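Local coordinates for Cd1 (Flavonifractor plautii, PDB 7D39), which binds flavin mononucleotide and probably acts as an ene-reductase that starts the breakdown of flavones and flavonols in gut bacteria, at residues F85-P88 against G93-G96; S140-G145 against A188-I193. All coordinates share one frame; numbering follows the deposited sequence.

Contact 1. Residues F85-P88 against G93-G96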
loop_
_atom_site.group_PDB
_atom_site.type_symbol
_atom_site.label_atom_id
_atom_site.label_comp_id
_atom_site.label_asym_id
_atom_site.label_seq_id
_atom_site.Cartn_x
_atom_site.Cartn_y
_atom_site.Cartn_z
ATOM N N PHE A 85 -8.274 6.807 -1.556
ATOM C CA PHE A 85 -7.113 7.513 -1.126
ATOM C C PHE A 85 -6.535 8.295 -2.284
ATOM O O PHE A 85 -6.081 7.722 -3.238
ATOM C CB PHE A 85 -6.101 6.496 -0.624
ATOM C CG PHE A 85 -5.092 7.037 0.320
ATOM C CD1 PHE A 85 -4.702 6.308 1.403
ATOM C CD2 PHE A 85 -4.529 8.256 0.118
ATOM C CE1 PHE A 85 -3.781 6.792 2.265
ATOM C CE2 PHE A 85 -3.599 8.738 0.971
ATOM C CZ PHE A 85 -3.224 8.017 2.042
ATOM N N SER A 86 -6.553 9.602 -2.187
ATOM C CA SER A 86 -5.958 10.469 -3.173
ATOM C C SER A 86 -4.634 11.074 -2.736
ATOM O O SER A 86 -4.576 11.716 -1.758
ATOM C CB SER A 86 -6.939 11.546 -3.579
ATOM O OG SER A 86 -6.562 12.220 -4.718
ATOM N N THR A 87 -3.576 10.854 -3.479
ATOM C CA THR A 87 -2.260 11.319 -3.071
ATOM C C THR A 87 -1.630 12.173 -4.156
ATOM O O THR A 87 -1.735 11.856 -5.343
ATOM C CB THR A 87 -1.316 10.146 -2.758
ATOM O OG1 THR A 87 -0.042 10.658 -2.340
ATOM C CG2 THR A 87 -1.116 9.293 -3.987
ATOM N N PRO A 88 -0.999 13.280 -3.781
ATOM C CA PRO A 88 -0.105 13.974 -4.714
ATOM C C PRO A 88 1.001 13.040 -5.177
ATOM O O PRO A 88 1.331 12.055 -4.520
ATOM C CB PRO A 88 0.473 15.123 -3.883
ATOM C CG PRO A 88 -0.332 15.181 -2.642
ATOM C CD PRO A 88 -0.994 13.873 -2.435
ATOM N N GLY A 93 6.186 9.414 -7.625
ATOM C CA GLY A 93 5.830 8.372 -6.693
ATOM C C GLY A 93 4.876 9.083 -5.761
ATOM O O GLY A 93 4.536 10.246 -5.984
ATOM N N ALA A 94 4.444 8.404 -4.706
ATOM C CA ALA A 94 3.571 9.038 -3.733
ATOM C C ALA A 94 4.393 9.905 -2.776
ATOM O O ALA A 94 5.624 9.909 -2.809
ATOM C CB ALA A 94 2.776 7.980 -2.989
ATOM N N THR A 95 3.703 10.652 -1.916
ATOM C CA THR A 95 4.398 11.572 -1.020
ATOM C C THR A 95 5.145 10.817 0.080
ATOM O O THR A 95 4.832 9.670 0.410
ATOM C CB THR A 95 3.436 12.564 -0.370
ATOM O OG1 THR A 95 2.535 11.859 0.492
ATOM C CG2 THR A 95 2.641 13.381 -1.434
ATOM N N GLY A 96 6.145 11.488 0.656
ATOM C CA GLY A 96 6.851 10.901 1.779
ATOM C C GLY A 96 5.897 10.413 2.848
ATOM O O GLY A 96 6.080 9.334 3.414
#
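The pyrrolidine ring of Pro88 carries the CG2 methyl of Thr95 over one of its faces. That methyl stands 3.7 Å from Pro88 CB and 3.8 Å from Pro88 CD, so it sits over the ring and not at a single corner. Pro88 also belongs to the flavin pocket, and its side chain comes within about 4 Å of the bound FMN. The carbonyl group of Pro88 is the second flat group. Its O is 3.6 Å from Thr95 CG2. The same O accepts a hydrogen bond of 2.9 Å from Thr87 OG1, which lies in the carbonyl plane on a lone pair, at a C=O...donor angle of 131°.

The parts joined are the C-terminal end of strand 82-88 and the residues leading into helix 96-109, in the parallel-sheet fold of a flavodoxin-like FMN reductase. Thr95 is the N-cap of that helix, with OG1 bonded to Phe98 N. Ala94 N is held by Asp156.

Thr87 OG1 points anti to its own backbone nitrogen (chi1 -179°), which brings it 3.9 Å from Ala94 CB. The Thr87 and Thr95 side chains run past each other in opposite directions. A valine in place of Thr87 would probably leave the Pro88 carbonyl without this in-plane donor.

Contact 2. Residues S140-G145 against A188-I193. With FMN (flavin mononucleotide), chain B.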
loop_
_atom_site.group_PDB
_atom_site.type_symbol
_atom_site.label_atom_id
_atom_site.label_comp_id
_atom_site.label_asym_id
_atom_site.label_seq_id
_atom_site.Cartn_x
_atom_site.Cartn_y
_atom_site.Cartn_z
ATOM N N SER A 140 -9.287 1.967 -3.220
ATOM C CA SER A 140 -8.919 2.523 -4.509
ATOM C C SER A 140 -8.026 3.732 -4.293
ATOM O O SER A 140 -8.117 4.424 -3.271
ATOM C CB SER A 140 -10.150 2.907 -5.324
ATOM O OG SER A 140 -10.785 1.738 -5.838
ATOM N N PHE A 141 -7.159 3.980 -5.269
ATOM C CA PHE A 141 -6.171 5.038 -5.187
ATOM C C PHE A 141 -6.277 5.951 -6.394
ATOM O O PHE A 141 -6.594 5.514 -7.501
ATOM C CB PHE A 141 -4.757 4.465 -5.126
ATOM C CG PHE A 141 -4.515 3.580 -3.936
ATOM C CD1 PHE A 141 -4.280 4.131 -2.692
ATOM C CD2 PHE A 141 -4.502 2.207 -4.071
ATOM C CE1 PHE A 141 -4.042 3.322 -1.600
ATOM C CE2 PHE A 141 -4.242 1.385 -2.974
ATOM C CZ PHE A 141 -4.030 1.946 -1.747
HETATM N N MSE A 142 -5.981 7.217 -6.170
HETATM C CA MSE A 142 -5.817 8.162 -7.257
HETATM C C MSE A 142 -4.526 8.899 -6.971
HETATM O O MSE A 142 -4.329 9.359 -5.859
HETATM C CB MSE A 142 -6.999 9.120 -7.336
HETATM C CG MSE A 142 -8.346 8.434 -7.495
HETATM SE SE MSE A 142 -9.817 9.740 -7.713
HETATM C CE MSE A 142 -10.004 10.265 -5.842
ATOM N N SER A 143 -3.634 8.973 -7.952
ATOM C CA SER A 143 -2.404 9.741 -7.837
ATOM C C SER A 143 -2.510 10.925 -8.779
ATOM O O SER A 143 -2.790 10.745 -9.967
ATOM C CB SER A 143 -1.177 8.894 -8.186
ATOM O OG SER A 143 -1.087 7.757 -7.356
ATOM N N VAL A 144 -2.311 12.128 -8.246
ATOM C CA VAL A 144 -2.517 13.372 -8.981
ATOM C C VAL A 144 -1.207 14.139 -9.008
ATOM O O VAL A 144 -0.682 14.515 -7.955
ATOM C CB VAL A 144 -3.628 14.230 -8.356
ATOM C CG1 VAL A 144 -3.904 15.444 -9.231
ATOM C CG2 VAL A 144 -4.899 13.393 -8.138
ATOM N N GLY A 145 -0.690 14.400 -10.212
ATOM C CA GLY A 145 0.585 15.061 -10.376
ATOM C C GLY A 145 0.462 16.342 -11.183
ATOM O O GLY A 145 -0.541 16.590 -11.854
ATOM N N ALA A 188 -15.167 13.602 -13.730
ATOM C CA ALA A 188 -16.119 12.516 -13.902
ATOM C C ALA A 188 -15.462 11.170 -13.651
ATOM O O ALA A 188 -16.121 10.241 -13.168
ATOM C CB ALA A 188 -16.740 12.576 -15.308
ATOM N N ARG A 189 -14.158 11.059 -13.909
ATOM C CA ARG A 189 -13.462 9.802 -13.638
ATOM C C ARG A 189 -13.298 9.565 -12.139
ATOM O O ARG A 189 -13.436 8.431 -11.668
ATOM C CB ARG A 189 -12.107 9.791 -14.344
ATOM C CG ARG A 189 -11.276 8.551 -14.075
ATOM C CD ARG A 189 -11.795 7.322 -14.836
ATOM N NE ARG A 189 -10.936 6.168 -14.592
ATOM C CZ ARG A 189 -11.368 4.966 -14.223
ATOM N NH1 ARG A 189 -12.665 4.730 -14.083
ATOM N NH2 ARG A 189 -10.492 3.993 -14.005
ATOM N N ALA A 190 -13.000 10.614 -11.371
ATOM C CA ALA A 190 -13.025 10.475 -9.918
ATOM C C ALA A 190 -14.406 10.056 -9.438
ATOM O O ALA A 190 -14.533 9.201 -8.556
ATOM C CB ALA A 190 -12.607 11.784 -9.243
ATOM N N HIS A 191 -15.454 10.651 -10.013
ATOM C CA HIS A 191 -16.813 10.274 -9.656
ATOM C C HIS A 191 -17.065 8.782 -9.901
ATOM O O HIS A 191 -17.627 8.087 -9.048
ATOM C CB HIS A 191 -17.809 11.122 -10.452
ATOM C CG HIS A 191 -19.227 10.937 -10.017
ATOM N ND1 HIS A 191 -19.814 11.716 -9.043
ATOM C CD2 HIS A 191 -20.172 10.049 -10.409
ATOM C CE1 HIS A 191 -21.063 11.321 -8.860
ATOM N NE2 HIS A 191 -21.308 10.316 -9.680
ATOM N N GLN A 192 -16.689 8.278 -11.078
ATOM C CA GLN A 192 -16.880 6.856 -11.361
ATOM C C GLN A 192 -16.081 5.980 -10.400
ATOM O O GLN A 192 -16.575 4.945 -9.929
ATOM C CB GLN A 192 -16.493 6.538 -12.800
ATOM C CG GLN A 192 -16.889 5.146 -13.215
ATOM C CD GLN A 192 -18.406 4.983 -13.308
ATOM O OE1 GLN A 192 -19.098 5.833 -13.869
ATOM N NE2 GLN A 192 -18.929 3.898 -12.734
ATOM N N ILE A 193 -14.843 6.376 -10.098
ATOM C CA ILE A 193 -14.040 5.625 -9.135
ATOM C C ILE A 193 -14.772 5.522 -7.800
ATOM O O ILE A 193 -14.741 4.482 -7.126
ATOM C CB ILE A 193 -12.648 6.272 -8.997
ATOM C CG1 ILE A 193 -11.835 5.968 -10.255
ATOM C CG2 ILE A 193 -11.907 5.800 -7.733
ATOM C CD1 ILE A 193 -10.422 6.490 -10.230
HETATM N N1 FMN B . 4.122 16.294 -10.016
HETATM C C2 FMN B . 4.365 15.356 -10.920
HETATM O O2 FMN B . 3.471 15.308 -11.769
HETATM N N3 FMN B . 5.484 14.582 -10.882
HETATM C C4 FMN B . 6.360 14.755 -9.866
HETATM O O4 FMN B . 7.399 14.141 -9.701
HETATM C C4A FMN B . 6.102 15.797 -8.862
HETATM N N5 FMN B . 6.910 16.033 -7.857
HETATM C C5A FMN B . 6.678 16.943 -6.912
HETATM C C6 FMN B . 7.544 17.164 -5.856
HETATM C C7 FMN B . 7.280 18.123 -4.887
HETATM C C7M FMN B . 8.241 18.361 -3.751
HETATM C C8 FMN B . 6.053 18.948 -5.003
HETATM C C8M FMN B . 5.765 20.007 -3.975
HETATM C C9 FMN B . 5.199 18.727 -6.070
HETATM C C9A FMN B . 5.461 17.755 -7.014
HETATM N N10 FMN B . 4.602 17.556 -8.100
HETATM C C10 FMN B . 4.902 16.563 -9.002
HETATM C "C1'" FMN B . 3.377 18.343 -8.171
HETATM C "C2'" FMN B . 2.303 17.778 -7.231
HETATM O "O2'" FMN B . 1.889 16.473 -7.584
HETATM C "C3'" FMN B . 1.100 18.760 -7.126
HETATM O "O3'" FMN B . 1.491 19.985 -6.568
HETATM C "C4'" FMN B . -0.101 18.148 -6.364
HETATM O "O4'" FMN B . -0.785 17.174 -7.131
HETATM C "C5'" FMN B . -1.041 19.244 -5.889
HETATM O "O5'" FMN B . -2.149 18.752 -5.218
HETATM P P FMN B . -3.028 19.392 -4.168
HETATM O O1P FMN B . -3.914 18.437 -3.690
HETATM O O2P FMN B . -2.171 19.812 -3.137
HETATM O O3P FMN B . -3.710 20.386 -4.933
HETATM O O HOH W 1 -12.942 2.361 -7.245
#
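Met142, built as selenomethionine, reaches from strand 138-144 to Ala190 and Ile193 of helix 184-202. Its CB sets out toward the helix. CG lies beside the backbone nitrogen (chi1 -57°) and meets Ile193 CD1 at 3.9 Å. The chain then runs extended to SE, which rests 3.8 Å from Ala190 CB. A bend at the last torsion (-78°) carries the end of the chain along the face of the sheet toward strand 82-88, with Met142 CE 4.0 Å from Ser86 CB. The Met142 and Ile193 chains lie alongside, pointing opposite ways. Met18 and Ala22 of helix 14-28 also pack on Met142, so the chain is enclosed between sheet and helices.

This is strand-on-helix packing in the flavodoxin-like alpha/beta fold. The helix segment runs nearly antiparallel to the strand segment (162°), with their axes 10.3 Å apart. Helix 184-202 follows strand 167-174, the neighbour of 138-144 in the parallel sheet.

The other branch of Ile193, CG2, faces Ser140 CB more loosely. Polar atoms are linked there through one water. It accepts from Ser140 OG at 2.6 Å and donates to Ile193 O. Ser140 OG is bonded to Asp170 N as well. Ile193 CG1 lies over one face of the Arg189 guanidinium, whose NE forms a salt bridge with Glu172.

Farther along the segment comes the flavin. Val144 O accepts a hydrogen bond of 2.8 Å from the ribityl hydroxyl O4' of FMN. Gly145 CA comes 3.2 Å from FMN O2, where a side chain would clash.

From the N terminus, the first contact is met at strand 82-88. Contact 1 closes the short loop of four residues after it, in which Ile89 and Lys92 bond FMN through their backbones. The chain then passes through helix 96-109 and on to strand 138-144. Contact 2 opens there and closes a longer excursion, by way of helix 153-162 and strand 167-174, on helix 184-202. The two are in series and neither nest nor cross. Their strands are neighbours in the parallel sheet, probably hydrogen-bonded from Phe85 N to Ser140 O and from Thr87 N to Met142 O. Contact 1 ties the sheet's flavin end to a helix start; contact 2 ties the sheet to a covering helix.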